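Local coordinates for protein tyrosine--tRNA ligase, mitochondrial (PDB 5IHX) that probably attaches L-tyrosine to mitochondrial tRNA(Tyr) at the expense of ATP, as a class I aminoacyl-tRNA synthetase with tyrosine bound in its catalytic domain, at residues G52-D55 with L56-V60; S351-V354 with A355-A358. All blocks are in the same frame, centred on the assembly; numbering follows the deposited sequence.

Contact 1: G52-D55 with L56-V60; sequences GDRD and LLHRV
Arg-54 lays its guanidinium over the first side-chain carbon of His-58, one helical turn further on, with NH1 3.8 Å from His-58 CB. CB lies over one face of the group, toward its rim, while the imidazole runs alongside, its plane only 9° from that of the guanidinium. Two torsions bring this about: CG of Arg-54 stands opposite the backbone N (chi1 179°), and a bend at chi2 (-87°) folds the rest of the chain along the helix. The rotation of the guanidinium is then fixed from its edge, where NH1 forms a salt bridge with OD1 of Asp-55 (3.1 Å), the carboxylate oxygen lying close to the guanidinium plane. NE has its own salt bridge to Glu-42, so the cation is shared between two carboxylates.

The same residues open a helix. Asp-53 is the N-cap: its OD1 accepts a weak, bent bond from Leu-56 N at 3.4 Å, and its CB rests against Leu-56 CB. The regular ladder begins with Leu-57 N to Asp-53 O at 3.0 Å and continues with a nearly straight bond from His-58 N to Arg-54 O (2.9 Å). Acidic residues at this end probably interact favourably with the helix dipole.

Helix 54-63 follows strand 50-51 at the edge of the central sheet. Arg-54 and His-58 face helix 37-44, touching Glu-39, whereas the buried Leu-57 packs between Val-38 of that helix and Ile-277 and Phe-279 of strand 277-280.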
loop_
_atom_site.group_PDB
_atom_site.type_symbol
_atom_site.label_atom_id
_atom_site.label_comp_id
_atom_site.label_asym_id
_atom_site.label_seq_id
_atom_site.Cartn_x
_atom_site.Cartn_y
_atom_site.Cartn_z
ATOM N N GLY A 52 21.830 -2.356 15.940
ATOM C CA GLY A 52 22.499 -3.634 15.811
ATOM C C GLY A 52 23.689 -3.660 16.747
ATOM O O GLY A 52 23.717 -2.932 17.741
ATOM N N ASP A 53 24.679 -4.485 16.421
ATOM C CA ASP A 53 25.860 -4.636 17.263
ATOM C C ASP A 53 26.960 -3.683 16.804
ATOM O O ASP A 53 27.375 -3.718 15.645
ATOM C CB ASP A 53 26.359 -6.082 17.226
ATOM C CG ASP A 53 27.532 -6.318 18.156
ATOM O OD1 ASP A 53 28.432 -7.100 17.788
ATOM O OD2 ASP A 53 27.551 -5.727 19.255
ATOM N N ARG A 54 27.425 -2.835 17.716
ATOM C CA ARG A 54 28.468 -1.862 17.404
ATOM C C ARG A 54 29.717 -2.539 16.843
ATOM O O ARG A 54 30.272 -2.090 15.840
ATOM C CB ARG A 54 28.818 -1.029 18.647
ATOM C CG ARG A 54 29.925 0.012 18.428
ATOM C CD ARG A 54 31.320 -0.576 18.636
ATOM N NE ARG A 54 32.392 0.362 18.327
ATOM C CZ ARG A 54 33.659 -0.001 18.149
ATOM N NH1 ARG A 54 34.003 -1.279 18.245
ATOM N NH2 ARG A 54 34.582 0.908 17.868
ATOM N N ASP A 55 30.165 -3.610 17.492
ATOM C CA ASP A 55 31.375 -4.303 17.057
ATOM C C ASP A 55 31.208 -4.865 15.653
ATOM O O ASP A 55 32.165 -4.901 14.881
ATOM C CB ASP A 55 31.741 -5.430 18.027
ATOM C CG ASP A 55 32.176 -4.915 19.388
ATOM O OD1 ASP A 55 32.691 -3.779 19.463
ATOM O OD2 ASP A 55 32.006 -5.650 20.383
ATOM N N LEU A 56 29.997 -5.297 15.319
ATOM C CA LEU A 56 29.729 -5.790 13.973
ATOM C C LEU A 56 29.821 -4.651 12.959
ATOM O O LEU A 56 30.383 -4.822 11.880
ATOM C CB LEU A 56 28.355 -6.456 13.898
ATOM C CG LEU A 56 27.937 -6.947 12.510
ATOM C CD1 LEU A 56 28.986 -7.883 11.920
ATOM C CD2 LEU A 56 26.581 -7.630 12.566
ATOM N N LEU A 57 29.275 -3.492 13.318
ATOM C CA LEU A 57 29.347 -2.312 12.459
ATOM C C LEU A 57 30.803 -1.980 12.169
ATOM O O LEU A 57 31.185 -1.737 11.024
ATOM C CB LEU A 57 28.652 -1.118 13.116
ATOM C CG LEU A 57 28.509 0.141 12.253
ATOM C CD1 LEU A 57 27.525 -0.076 11.117
ATOM C CD2 LEU A 57 28.091 1.327 13.106
ATOM N N HIS A 58 31.609 -1.972 13.223
ATOM C CA HIS A 58 33.049 -1.784 13.099
ATOM C C HIS A 58 33.677 -2.816 12.165
ATOM O O HIS A 58 34.485 -2.461 11.304
ATOM C CB HIS A 58 33.702 -1.825 14.484
ATOM C CG HIS A 58 35.192 -1.937 14.450
ATOM N ND1 HIS A 58 36.018 -0.853 14.244
ATOM C CD2 HIS A 58 36.011 -3.000 14.645
ATOM C CE1 HIS A 58 37.279 -1.248 14.280
ATOM N NE2 HIS A 58 37.299 -2.547 14.525
ATOM N N ARG A 59 33.320 -4.087 12.328
ATOM C CA ARG A 59 33.890 -5.130 11.476
ATOM C C ARG A 59 33.477 -4.939 10.017
ATOM O O ARG A 59 34.287 -5.120 9.110
ATOM C CB ARG A 59 33.475 -6.532 11.929
ATOM C CG ARG A 59 34.381 -7.143 12.989
ATOM C CD ARG A 59 34.285 -8.666 13.008
ATOM N NE ARG A 59 32.979 -9.174 13.426
ATOM C CZ ARG A 59 32.361 -10.211 12.858
ATOM N NH1 ARG A 59 32.920 -10.868 11.846
ATOM N NH2 ARG A 59 31.175 -10.600 13.305
ATOM N N VAL A 60 32.214 -4.585 9.794
ATOM C CA VAL A 60 31.709 -4.387 8.437
ATOM C C VAL A 60 32.517 -3.322 7.700
ATOM O O VAL A 60 32.957 -3.539 6.570
ATOM C CB VAL A 60 30.210 -3.988 8.441
ATOM C CG1 VAL A 60 29.771 -3.468 7.068
ATOM C CG2 VAL A 60 29.343 -5.166 8.848
#

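Contact 2: S351-V354 with A355-A358; sequences SRRV and AQHA
His-357 N donates to Arg-353 O at 2.9 Å, and Ala-358 N follows with a longer bond of 3.2 Å to Val-354 O; these i to i+4 bonds open helix 354-368, with Arg-353 at the N-cap. The backbone of Arg-353 has positive phi (55°), which turns the chain from the 3-10 segment into the helix. Its side chain crosses that of Gln-356 at a slant, both chains bending at chi2 (89° in Gln-356): CD lies 3.9 Å from Gln-356 CD, and the guanidinium and amide planes are 40° apart. The two polar ends serve other partners. Arg-353 NH1 reaches Val-317 O, while Gln-356 NE2 donates to Thr-319 O and Asp-321, and OE1 accepts from Gln-346.

CD2 of His-357 lies 3.0 Å from Arg-353 O and also approaches Arg-353 CB, and Arg-352 O meets the imidazole at its edge, in plane, 3.7 Å from CD2. ND1 is hydrogen-bonded to Tyr-313 OH. Val-354 places CG2 over the centre of the Arg-352 guanidinium, 3.5 Å above its plane; Glu-345 pairs with that cation. Ala-355 packs on Ile-342 and Met-343 of helix 336-348.

Chemically, aliphatic parts of Arg-353 and Gln-356 pack locally while their polar ends bond to the 317-321 region and, through Gln-356 OE1, to helix 336-348; side-chain hydrogen bonds, a salt bridge and apolar packing together join this helix start to its neighbours.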
loop_
_atom_site.group_PDB
_atom_site.type_symbol
_atom_site.label_atom_id
_atom_site.label_comp_id
_atom_site.label_asym_id
_atom_site.label_seq_id
_atom_site.Cartn_x
_atom_site.Cartn_y
_atom_site.Cartn_z
ATOM N N SER A 351 35.803 33.909 26.912
ATOM C CA SER A 351 35.082 35.125 26.541
ATOM C C SER A 351 35.500 35.603 25.151
ATOM O O SER A 351 34.770 36.348 24.497
ATOM C CB SER A 351 35.318 36.237 27.566
ATOM O OG SER A 351 36.679 36.628 27.597
ATOM N N ARG A 352 36.673 35.166 24.702
ATOM C CA ARG A 352 37.168 35.529 23.379
ATOM C C ARG A 352 36.493 34.701 22.285
ATOM O O ARG A 352 36.585 35.032 21.104
ATOM C CB ARG A 352 38.681 35.338 23.309
ATOM C CG ARG A 352 39.471 36.236 24.248
ATOM C CD ARG A 352 40.935 35.833 24.275
ATOM N NE ARG A 352 41.486 35.708 22.926
ATOM C CZ ARG A 352 42.364 34.780 22.547
ATOM N NH1 ARG A 352 42.809 33.873 23.409
ATOM N NH2 ARG A 352 42.798 34.758 21.294
ATOM N N ARG A 353 35.814 33.631 22.694
ATOM C CA ARG A 353 35.056 32.777 21.778
ATOM C C ARG A 353 35.926 32.252 20.636
ATOM O O ARG A 353 35.473 32.163 19.496
ATOM C CB ARG A 353 33.854 33.535 21.205
ATOM C CG ARG A 353 32.878 34.073 22.245
ATOM C CD ARG A 353 31.554 33.321 22.232
ATOM N NE ARG A 353 30.811 33.498 23.478
ATOM C CZ ARG A 353 29.672 32.876 23.775
ATOM N NH1 ARG A 353 29.127 32.023 22.917
ATOM N NH2 ARG A 353 29.077 33.108 24.936
ATOM N N VAL A 354 37.172 31.904 20.940
ATOM C CA VAL A 354 38.077 31.370 19.927
ATOM C C VAL A 354 37.522 30.077 19.339
ATOM O O VAL A 354 37.595 29.854 18.130
ATOM C CB VAL A 354 39.490 31.114 20.504
ATOM C CG1 VAL A 354 40.373 30.379 19.494
ATOM C CG2 VAL A 354 40.135 32.424 20.939
ATOM N N ALA A 355 36.956 29.235 20.197
ATOM C CA ALA A 355 36.423 27.954 19.761
ATOM C C ALA A 355 35.146 28.153 18.946
ATOM O O ALA A 355 34.955 27.516 17.912
ATOM C CB ALA A 355 36.153 27.058 20.957
ATOM N N GLN A 356 34.285 29.054 19.405
ATOM C CA GLN A 356 33.022 29.311 18.725
ATOM C C GLN A 356 33.232 29.943 17.350
ATOM O O GLN A 356 32.516 29.620 16.398
ATOM C CB GLN A 356 32.131 30.217 19.578
ATOM C CG GLN A 356 31.409 29.517 20.722
ATOM C CD GLN A 356 32.211 29.482 22.010
ATOM O OE1 GLN A 356 33.375 29.873 22.044
ATOM N NE2 GLN A 356 31.579 29.019 23.083
ATOM N N HIS A 357 34.215 30.835 17.245
ATOM C CA HIS A 357 34.514 31.496 15.977
ATOM C C HIS A 357 35.093 30.515 14.961
ATOM O O HIS A 357 34.764 30.573 13.780
ATOM C CB HIS A 357 35.481 32.664 16.189
ATOM C CG HIS A 357 34.816 33.923 16.646
ATOM N ND1 HIS A 357 33.956 34.644 15.841
ATOM C CD2 HIS A 357 34.877 34.595 17.819
ATOM C CE1 HIS A 357 33.517 35.697 16.502
ATOM N NE2 HIS A 357 34.063 35.694 17.707
ATOM N N ALA A 358 35.958 29.619 15.424
ATOM C CA ALA A 358 36.523 28.592 14.556
ATOM C C ALA A 358 35.417 27.665 14.052
ATOM O O ALA A 358 35.423 27.251 12.893
ATOM C CB ALA A 358 37.590 27.801 15.289
#

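Both contacts form the first turn of a helix, but in separate parts of the chain. Contact 1 comes first, at the start of helix 54-63 beside the central mixed sheet; contact 2 follows almost 300 residues later, at the start of helix 354-368 among the last helices of this truncated construct. Their centres lie 36 Å apart and their nearest atoms about 26 Å. The sheet that contact 1 flanks also includes strand 68-72, which carries Tyr-69, Gly-71 and Val-72 of the tyrosine pocket. One helix start thus sits beside the sheet that carries part of this pocket, while the other helps build the helical region that follows in the chain, with no direct contact between them.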